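Long-range contacts in inosine-uridine nucleoside N-ribohydrolase (Xanthomonas oryzae pv. oryzae, PDB 4KL0), which binds calcium and belongs to the nucleoside hydrolase family, so it may cleave N-glycosidic bonds, although its own activity remains uncertain: residues A[37-47]-A[249-257]; A[75-86]-A[117-127]. One frame throughout, in Å; residues are numbered along the deposited sequence.

Overall arrangement
Contacts 1 and 2 lie side by side, their centres about 13 Å apart. Contact 1 joins 37-47, which runs into helix 41-54, to helix 248-269. Contact 2 lays the loop 117-127 on helix 70-86. Along the chain contact 2 lies within the stretch that contact 1 closes. The two touch directly: Leu-79 packs on Asn-37, Phe-84 on Tyr-46, and Gly-117 on Tyr-252. Helices 41-54 and 70-86 each follow a strand of the central sheet, 28-34 and 58-65, which are parallel neighbours. Contact 1 carries the calcium ligand Asp-42. Contact 2 is farther out, with Leu-79 about 11 Å (side chain to ion) from the calcium. Helix 70-86 thus backs the segment that carries Asp-42.

Contact 1: A[37-47]-A[249-257]; sequences NKDPDDVVTYT and VGEYLRDVQ. With CA (calcium ion), chain B.
The hydroxyl of Tyr-252 donates a hydrogen bond to Asn-37, with OH 2.6 Å from OD1. The amide and ring planes are 41° apart, and OD1 sits at the ring edge. Asn-37 CG lies anti to its backbone N (chi1 -154°), which carries OD1 to the phenol. Water 1 adds a second link: it donates to Tyr-252 OH and Asp-39 O and accepts from Asn-37 N. Val-43 also meets the ring at its edge, with CG1 3.6 Å from Tyr-252 CE1. The same methyl touches Leu-253 CD2. That leucine branch also lies 3.5 Å from Pro-40 O and 3.6 Å from Val-44 CG2. Pro-40 CB touches Val-256 CG2, and Pro-40 CG meets the bent chain of Gln-257, 3.7 Å from its OE1. Further along, Thr-47 OG1 lies 3.5 Å from Val-249 CG1 and is bonded back to Val-43 O.

Asp-39 precedes the turn into helix 41-54, and its OD1 accepts a capping bond from Asp-41 N. Asp-42 binds the calcium through both carboxylate oxygens, with Asp-35, Ile-151 O, Asp-318 and three waters completing the site. This is consistent with the aspartate-rich calcium site after the first strand in nucleoside hydrolases. The helix segments run nearly antiparallel, at 154°, with axes 10.2 Å apart. Helix 41-54 follows strand 28-34. Helices 70-86, 236-243 and 317-325 pack around this pair.

Contact 2: A[75-86]-A[117-127]; sequences QRAQLAKGVFDR and GAALRAAPDAV
Leu-120 CD2 lies over one face of the Arg-86 guanidinium, 3.2 Å from NE and offset toward the rim. At the edge of that group, in its plane, is Gly-82 O, which accepts from Arg-86 NH1. Gln-75 OE1 stands near the edge of the Arg-121 guanidinium and accepts from NH1 at 2.7 Å. The amide and guanidinium planes are almost perpendicular, at 87°. A bend at chi3 (-73°) turns the Arg-121 guanidinium back, and its NE donates to Ala-118 O. These bonds tie the arginine to both the helix and its own loop.

The backbones meet in the middle. Ala-122 N donates to Gln-78 O at 2.9 Å, opposite in face to the helical bond from Gly-82 N. Gly-82 CA comes 3.2 Å from Leu-120 O in a CA-H...O contact; the helix and loop backbones approach closely at this glycine. Beyond, Val-127 CG1 packs 3.7 Å from Lys-81 CB, while Lys-81 NZ donates a hydrogen bond to Val-92 O.

This is loop-on-helix packing at the flank of a Rossmann-like sheet. Helix 70-86 follows strand 58-65, whose Val-65 touches Ala-77. The loop 117-127, between helices 104-110 and 133-141, covers it away from the calcium site.

Contact 1: A[37-47]-A[249-257]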
loop_
_atom_site.group_PDB
_atom_site.type_symbol
_atom_site.label_atom_id
_atom_site.label_comp_id
_atom_site.label_asym_id
_atom_site.label_seq_id
_atom_site.Cartn_x
_atom_site.Cartn_y
_atom_site.Cartn_z
ATOM N N ASN A 37 5.086 8.508 2.192
ATOM C CA ASN A 37 5.273 9.794 2.909
ATOM C C ASN A 37 4.332 10.920 2.493
ATOM O O ASN A 37 4.648 12.092 2.689
ATOM C CB ASN A 37 6.726 10.232 2.910
ATOM C CG ASN A 37 7.040 11.115 4.102
ATOM O OD1 ASN A 37 6.590 10.812 5.219
ATOM N ND2 ASN A 37 7.795 12.217 3.883
ATOM N N LYS A 38 3.179 10.591 1.922
ATOM C CA LYS A 38 2.094 11.585 1.934
ATOM C C LYS A 38 1.004 11.169 2.920
ATOM O O LYS A 38 0.099 11.950 3.252
ATOM C CB LYS A 38 1.534 11.900 0.528
ATOM C CG LYS A 38 1.171 10.744 -0.394
ATOM C CD LYS A 38 -0.223 10.152 -0.097
ATOM C CE LYS A 38 -0.614 9.070 -1.175
ATOM N NZ LYS A 38 -1.954 8.492 -0.802
ATOM N N ASP A 39 1.133 9.955 3.439
ATOM C CA ASP A 39 0.246 9.439 4.497
ATOM C C ASP A 39 0.981 8.242 5.129
ATOM O O ASP A 39 2.074 7.916 4.690
ATOM C CB ASP A 39 -1.135 9.090 3.939
ATOM C CG ASP A 39 -1.126 8.012 2.840
ATOM O OD1 ASP A 39 -0.238 7.130 2.803
ATOM O OD2 ASP A 39 -2.079 8.081 1.998
ATOM N N PRO A 40 0.422 7.566 6.150
ATOM C CA PRO A 40 1.173 6.446 6.725
ATOM C C PRO A 40 1.153 5.151 5.963
ATOM O O PRO A 40 1.994 4.285 6.235
ATOM C CB PRO A 40 0.449 6.171 8.075
ATOM C CG PRO A 40 -0.552 7.330 8.257
ATOM C CD PRO A 40 -0.826 7.868 6.884
ATOM N N ASP A 41 0.226 5.007 5.025
ATOM C CA ASP A 41 -0.159 3.683 4.487
ATOM C C ASP A 41 0.976 2.893 3.875
ATOM O O ASP A 41 1.108 1.691 4.124
ATOM C CB ASP A 41 -1.134 3.902 3.372
ATOM C CG ASP A 41 -2.491 4.036 3.855
ATOM O OD1 ASP A 41 -2.830 5.134 4.407
ATOM O OD2 ASP A 41 -3.234 3.051 3.633
ATOM N N ASP A 42 1.753 3.526 2.988
ATOM C CA ASP A 42 2.783 2.763 2.300
ATOM C C ASP A 42 3.811 2.249 3.274
ATOM O O ASP A 42 4.299 1.113 3.125
ATOM C CB ASP A 42 3.421 3.609 1.168
ATOM C CG ASP A 42 2.389 4.072 0.141
ATOM O OD1 ASP A 42 2.435 3.526 -0.966
ATOM O OD2 ASP A 42 1.531 4.979 0.464
ATOM N N VAL A 43 4.183 3.090 4.252
ATOM C CA VAL A 43 5.212 2.648 5.198
ATOM C C VAL A 43 4.715 1.579 6.158
ATOM O O VAL A 43 5.493 0.686 6.507
ATOM C CB VAL A 43 5.837 3.848 5.900
ATOM C CG1 VAL A 43 6.758 3.379 7.070
ATOM C CG2 VAL A 43 6.651 4.629 4.827
ATOM N N VAL A 44 3.422 1.604 6.527
ATOM C CA VAL A 44 2.867 0.467 7.256
ATOM C C VAL A 44 2.976 -0.796 6.394
ATOM O O VAL A 44 3.322 -1.888 6.912
ATOM C CB VAL A 44 1.376 0.697 7.657
ATOM C CG1 VAL A 44 0.893 -0.541 8.479
ATOM C CG2 VAL A 44 1.280 1.996 8.510
ATOM N N THR A 45 2.766 -0.648 5.075
ATOM C CA THR A 45 2.865 -1.817 4.196
ATOM C C THR A 45 4.300 -2.350 4.177
ATOM O O THR A 45 4.508 -3.578 4.181
ATOM C CB THR A 45 2.441 -1.437 2.755
ATOM O OG1 THR A 45 1.175 -0.804 2.813
ATOM C CG2 THR A 45 2.360 -2.677 1.865
ATOM N N TYR A 46 5.313 -1.469 4.134
ATOM C CA TYR A 46 6.698 -1.927 4.112
ATOM C C TYR A 46 6.968 -2.687 5.418
ATOM O O TYR A 46 7.683 -3.719 5.438
ATOM C CB TYR A 46 7.695 -0.756 4.049
ATOM C CG TYR A 46 7.528 0.207 2.900
ATOM C CD1 TYR A 46 6.795 -0.135 1.763
ATOM C CD2 TYR A 46 8.087 1.455 2.945
ATOM C CE1 TYR A 46 6.602 0.783 0.719
ATOM C CE2 TYR A 46 7.939 2.355 1.921
ATOM C CZ TYR A 46 7.196 2.030 0.805
ATOM O OH TYR A 46 7.033 2.990 -0.154
ATOM N N THR A 47 6.406 -2.150 6.525
ATOM C CA THR A 47 6.608 -2.757 7.863
ATOM C C THR A 47 5.995 -4.163 7.959
ATOM O O THR A 47 6.688 -5.110 8.337
ATOM C CB THR A 47 6.058 -1.860 8.949
ATOM O OG1 THR A 47 6.719 -0.596 8.855
ATOM C CG2 THR A 47 6.338 -2.411 10.349
ATOM N N VAL A 249 10.985 3.444 12.847
ATOM C CA VAL A 249 9.933 3.363 11.841
ATOM C C VAL A 249 8.596 3.374 12.527
ATOM O O VAL A 249 7.635 3.983 12.065
ATOM C CB VAL A 249 10.113 2.116 10.956
ATOM C CG1 VAL A 249 8.900 1.935 10.046
ATOM C CG2 VAL A 249 11.427 2.257 10.143
ATOM N N GLY A 250 8.530 2.730 13.703
ATOM C CA GLY A 250 7.318 2.829 14.510
ATOM C C GLY A 250 6.982 4.249 14.992
ATOM O O GLY A 250 5.819 4.652 14.942
ATOM N N GLU A 251 7.991 5.002 15.457
ATOM C CA GLU A 251 7.766 6.368 15.897
ATOM C C GLU A 251 7.392 7.236 14.682
ATOM O O GLU A 251 6.516 8.087 14.776
ATOM C CB GLU A 251 9.026 6.962 16.558
ATOM C CG GLU A 251 9.400 6.244 17.883
ATOM C CD GLU A 251 10.687 6.784 18.488
ATOM O OE1 GLU A 251 11.513 7.336 17.712
ATOM O OE2 GLU A 251 10.862 6.679 19.749
ATOM N N TYR A 252 8.075 7.049 13.562
ATOM C CA TYR A 252 7.635 7.759 12.337
ATOM C C TYR A 252 6.149 7.521 12.045
ATOM O O TYR A 252 5.401 8.487 11.775
ATOM C CB TYR A 252 8.493 7.364 11.127
ATOM C CG TYR A 252 7.888 7.653 9.756
ATOM C CD1 TYR A 252 7.186 6.646 9.074
ATOM C CD2 TYR A 252 7.927 8.922 9.205
ATOM C CE1 TYR A 252 6.607 6.888 7.842
ATOM C CE2 TYR A 252 7.359 9.175 7.964
ATOM C CZ TYR A 252 6.677 8.161 7.302
ATOM O OH TYR A 252 6.091 8.419 6.076
ATOM N N LEU A 253 5.708 6.258 12.076
ATOM C CA LEU A 253 4.318 5.980 11.695
ATOM C C LEU A 253 3.364 6.629 12.680
ATOM O O LEU A 253 2.374 7.242 12.296
ATOM C CB LEU A 253 4.015 4.484 11.650
ATOM C CG LEU A 253 4.675 3.823 10.428
ATOM C CD1 LEU A 253 4.606 2.298 10.577
ATOM C CD2 LEU A 253 3.970 4.322 9.124
ATOM N N ARG A 254 3.624 6.476 13.989
ATOM C CA ARG A 254 2.716 7.092 14.928
ATOM C C ARG A 254 2.706 8.620 14.761
ATOM O O ARG A 254 1.644 9.225 14.756
ATOM C CB ARG A 254 3.114 6.656 16.352
ATOM C CG ARG A 254 2.184 7.257 17.454
ATOM C CD ARG A 254 2.614 8.651 17.972
ATOM N NE ARG A 254 4.067 8.831 18.103
ATOM C CZ ARG A 254 4.786 8.391 19.128
ATOM N NH1 ARG A 254 4.180 7.743 20.104
ATOM N NH2 ARG A 254 6.110 8.571 19.158
ATOM N N ASP A 255 3.883 9.220 14.591
ATOM C CA ASP A 255 3.965 10.679 14.479
ATOM C C ASP A 255 3.278 11.166 13.193
ATOM O O ASP A 255 2.516 12.147 13.234
ATOM C CB ASP A 255 5.399 11.182 14.524
ATOM C CG ASP A 255 6.040 11.006 15.904
ATOM O OD1 ASP A 255 5.309 10.670 16.871
ATOM O OD2 ASP A 255 7.273 11.209 15.971
ATOM N N VAL A 256 3.479 10.470 12.077
ATOM C CA VAL A 256 2.786 10.941 10.860
ATOM C C VAL A 256 1.257 10.806 10.967
ATOM O O VAL A 256 0.487 11.694 10.527
ATOM C CB VAL A 256 3.327 10.248 9.559
ATOM C CG1 VAL A 256 4.718 10.581 9.393
ATOM C CG2 VAL A 256 3.112 8.813 9.597
ATOM N N GLN A 257 0.783 9.703 11.530
ATOM C CA GLN A 257 -0.658 9.560 11.634
ATOM C C GLN A 257 -1.221 10.582 12.620
ATOM O O GLN A 257 -2.230 11.248 12.370
ATOM C CB GLN A 257 -1.055 8.147 12.010
ATOM C CG GLN A 257 -2.543 8.036 12.275
ATOM C CD GLN A 257 -3.393 8.178 11.044
ATOM O OE1 GLN A 257 -3.654 7.191 10.333
ATOM N NE2 GLN A 257 -3.807 9.407 10.756
HETATM CA CA CA B . -0.184 4.516 -1.287
HETATM O O HOH W 1 4.298 6.625 4.288
HETATM O O HOH W 2 -1.439 6.281 -2.718
HETATM O O HOH W 3 -1.519 5.803 0.370
HETATM O O HOH W 4 -2.779 3.883 -1.655
#

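Contact 2: A[75-86]-A[117-127]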
loop_
_atom_site.group_PDB
_atom_site.type_symbol
_atom_site.label_atom_id
_atom_site.label_comp_id
_atom_site.label_asym_id
_atom_site.label_seq_id
_atom_site.Cartn_x
_atom_site.Cartn_y
_atom_site.Cartn_z
ATOM N N GLN A 75 12.865 11.939 -3.578
ATOM C CA GLN A 75 12.764 12.099 -2.124
ATOM C C GLN A 75 11.957 10.921 -1.534
ATOM O O GLN A 75 12.322 10.360 -0.519
ATOM C CB GLN A 75 12.113 13.447 -1.724
ATOM C CG GLN A 75 12.786 14.684 -2.282
ATOM C CD GLN A 75 14.283 14.634 -2.066
ATOM O OE1 GLN A 75 14.766 14.376 -0.947
ATOM N NE2 GLN A 75 15.047 14.830 -3.162
ATOM N N ARG A 76 10.856 10.558 -2.183
ATOM C CA ARG A 76 10.063 9.434 -1.714
ATOM C C ARG A 76 10.853 8.141 -1.778
ATOM O O ARG A 76 10.777 7.354 -0.846
ATOM C CB ARG A 76 8.757 9.317 -2.515
ATOM C CG ARG A 76 7.833 10.480 -2.385
ATOM C CD ARG A 76 6.457 10.147 -3.042
ATOM N NE ARG A 76 5.706 11.365 -3.326
ATOM C CZ ARG A 76 5.136 12.142 -2.419
ATOM N NH1 ARG A 76 5.210 11.834 -1.083
ATOM N NH2 ARG A 76 4.473 13.232 -2.814
ATOM N N ALA A 77 11.635 7.938 -2.848
ATOM C CA ALA A 77 12.402 6.723 -2.991
ATOM C C ALA A 77 13.502 6.646 -1.911
ATOM O O ALA A 77 13.753 5.602 -1.365
ATOM C CB ALA A 77 13.041 6.661 -4.408
ATOM N N GLN A 78 14.150 7.764 -1.638
ATOM C CA GLN A 78 15.125 7.836 -0.574
ATOM C C GLN A 78 14.483 7.522 0.750
ATOM O O GLN A 78 15.085 6.836 1.579
ATOM C CB GLN A 78 15.759 9.205 -0.525
ATOM C CG GLN A 78 16.710 9.467 -1.742
ATOM C CD GLN A 78 17.212 10.886 -1.729
ATOM O OE1 GLN A 78 17.638 11.379 -0.683
ATOM N NE2 GLN A 78 17.144 11.571 -2.868
ATOM N N LEU A 79 13.273 8.030 1.005
ATOM C CA LEU A 79 12.598 7.630 2.233
ATOM C C LEU A 79 12.257 6.123 2.310
ATOM O O LEU A 79 12.429 5.509 3.336
ATOM C CB LEU A 79 11.342 8.481 2.427
ATOM C CG LEU A 79 10.445 8.141 3.596
ATOM C CD1 LEU A 79 9.790 9.377 3.990
ATOM C CD2 LEU A 79 9.383 7.094 3.185
ATOM N N ALA A 80 11.739 5.557 1.220
ATOM C CA ALA A 80 11.458 4.148 1.204
ATOM C C ALA A 80 12.715 3.352 1.508
ATOM O O ALA A 80 12.697 2.442 2.342
ATOM C CB ALA A 80 10.829 3.699 -0.115
ATOM N N LYS A 81 13.816 3.719 0.852
ATOM C CA LYS A 81 15.035 2.959 1.057
ATOM C C LYS A 81 15.551 3.132 2.495
ATOM O O LYS A 81 15.973 2.147 3.136
ATOM C CB LYS A 81 16.047 3.373 -0.017
ATOM C CG LYS A 81 17.431 2.701 0.129
ATOM C CD LYS A 81 17.328 1.237 -0.205
ATOM C CE LYS A 81 18.703 0.596 -0.326
ATOM N NZ LYS A 81 18.493 -0.844 -0.529
ATOM N N GLY A 82 15.450 4.351 3.028
ATOM C CA GLY A 82 15.710 4.573 4.451
ATOM C C GLY A 82 14.902 3.699 5.405
ATOM O O GLY A 82 15.416 3.227 6.439
ATOM N N VAL A 83 13.624 3.480 5.086
ATOM C CA VAL A 83 12.789 2.622 5.896
ATOM C C VAL A 83 13.168 1.151 5.743
ATOM O O VAL A 83 13.350 0.453 6.751
ATOM C CB VAL A 83 11.304 2.834 5.569
ATOM C CG1 VAL A 83 10.411 1.737 6.227
ATOM C CG2 VAL A 83 10.854 4.242 5.994
ATOM N N PHE A 84 13.397 0.690 4.510
ATOM C CA PHE A 84 13.873 -0.696 4.335
ATOM C C PHE A 84 15.189 -0.971 5.091
ATOM O O PHE A 84 15.324 -2.022 5.701
ATOM C CB PHE A 84 13.983 -1.055 2.856
ATOM C CG PHE A 84 12.668 -1.057 2.151
ATOM C CD1 PHE A 84 11.587 -1.804 2.642
ATOM C CD2 PHE A 84 12.525 -0.316 1.001
ATOM C CE1 PHE A 84 10.341 -1.764 1.949
ATOM C CE2 PHE A 84 11.308 -0.258 0.300
ATOM C CZ PHE A 84 10.245 -1.007 0.780
ATOM N N ASP A 85 16.087 0.002 5.066
ATOM C CA ASP A 85 17.361 -0.117 5.805
ATOM C C ASP A 85 17.120 -0.311 7.316
ATOM O O ASP A 85 17.700 -1.205 7.966
ATOM C CB ASP A 85 18.197 1.139 5.599
ATOM C CG ASP A 85 18.812 1.249 4.206
ATOM O OD1 ASP A 85 18.852 0.256 3.420
ATOM O OD2 ASP A 85 19.281 2.376 3.924
ATOM N N ARG A 86 16.218 0.489 7.883
ATOM C CA ARG A 86 15.868 0.423 9.335
ATOM C C ARG A 86 15.029 -0.803 9.720
ATOM O O ARG A 86 14.886 -1.158 10.889
ATOM C CB ARG A 86 15.144 1.703 9.714
ATOM C CG ARG A 86 16.094 2.879 9.605
ATOM C CD ARG A 86 15.362 4.203 9.783
ATOM N NE ARG A 86 16.269 5.363 9.847
ATOM C CZ ARG A 86 16.853 5.946 8.800
ATOM N NH1 ARG A 86 16.750 5.460 7.577
ATOM N NH2 ARG A 86 17.631 7.012 8.996
ATOM N N GLY A 117 9.103 12.305 7.628
ATOM C CA GLY A 117 9.948 11.458 6.831
ATOM C C GLY A 117 11.281 12.034 6.447
ATOM O O GLY A 117 12.132 11.301 5.989
ATOM N N ALA A 118 11.464 13.349 6.606
ATOM C CA ALA A 118 12.701 13.973 6.093
ATOM C C ALA A 118 13.985 13.293 6.606
ATOM O O ALA A 118 14.887 12.984 5.833
ATOM C CB ALA A 118 12.711 15.432 6.424
ATOM N N ALA A 119 14.062 13.043 7.907
ATOM C CA ALA A 119 15.281 12.485 8.508
ATOM C C ALA A 119 15.415 11.006 8.276
ATOM O O ALA A 119 16.398 10.384 8.715
ATOM C CB ALA A 119 15.279 12.751 10.021
ATOM N N LEU A 120 14.424 10.388 7.648
ATOM C CA LEU A 120 14.547 8.968 7.384
ATOM C C LEU A 120 15.161 8.681 6.012
ATOM O O LEU A 120 15.439 7.530 5.690
ATOM C CB LEU A 120 13.203 8.237 7.568
ATOM C CG LEU A 120 12.735 8.028 9.016
ATOM C CD1 LEU A 120 11.599 7.009 9.069
ATOM C CD2 LEU A 120 13.872 7.540 9.850
ATOM N N ARG A 121 15.396 9.709 5.197
ATOM C CA ARG A 121 15.858 9.470 3.840
ATOM C C ARG A 121 17.266 8.872 3.788
ATOM O O ARG A 121 18.180 9.352 4.486
ATOM C CB ARG A 121 15.870 10.760 3.044
ATOM C CG ARG A 121 14.458 11.254 2.681
ATOM C CD ARG A 121 14.548 12.602 2.005
ATOM N NE ARG A 121 14.873 13.639 2.972
ATOM C CZ ARG A 121 14.833 14.948 2.724
ATOM N NH1 ARG A 121 14.480 15.422 1.504
ATOM N NH2 ARG A 121 15.132 15.787 3.721
ATOM N N ALA A 122 17.446 7.846 2.965
ATOM C CA ALA A 122 18.791 7.343 2.660
ATOM C C ALA A 122 19.429 8.402 1.756
ATOM O O ALA A 122 18.746 9.334 1.292
ATOM C CB ALA A 122 18.722 6.032 1.948
ATOM N N ALA A 123 20.730 8.287 1.502
ATOM C CA ALA A 123 21.395 9.174 0.528
ATOM C C ALA A 123 20.856 8.984 -0.911
ATOM O O ALA A 123 20.413 7.872 -1.267
ATOM C CB ALA A 123 22.905 8.935 0.557
ATOM N N PRO A 124 20.906 10.058 -1.748
ATOM C CA PRO A 124 20.372 10.073 -3.116
ATOM C C PRO A 124 20.955 8.968 -3.958
ATOM O O PRO A 124 20.247 8.305 -4.726
ATOM C CB PRO A 124 20.829 11.433 -3.654
ATOM C CG PRO A 124 20.851 12.301 -2.464
ATOM C CD PRO A 124 21.373 11.403 -1.354
ATOM N N ASP A 125 22.244 8.710 -3.777
ATOM C CA ASP A 125 22.892 7.668 -4.567
ATOM C C ASP A 125 22.573 6.234 -4.070
ATOM O O ASP A 125 23.011 5.246 -4.679
ATOM C CB ASP A 125 24.413 7.955 -4.717
ATOM C CG ASP A 125 24.717 9.213 -5.620
ATOM O OD1 ASP A 125 24.154 9.316 -6.760
ATOM O OD2 ASP A 125 25.513 10.108 -5.172
ATOM N N ALA A 126 21.764 6.100 -3.005
ATOM C CA ALA A 126 21.300 4.764 -2.594
ATOM C C ALA A 126 20.090 4.236 -3.385
ATOM O O ALA A 126 19.754 3.058 -3.262
ATOM C CB ALA A 126 20.996 4.717 -1.094
ATOM N N VAL A 127 19.451 5.096 -4.180
ATOM C CA VAL A 127 18.307 4.693 -4.996
ATOM C C VAL A 127 18.617 4.856 -6.500
ATOM O O VAL A 127 19.516 5.636 -6.893
ATOM C CB VAL A 127 17.049 5.472 -4.559
ATOM C CG1 VAL A 127 16.853 5.298 -3.027
ATOM C CG2 VAL A 127 17.199 6.893 -4.881
#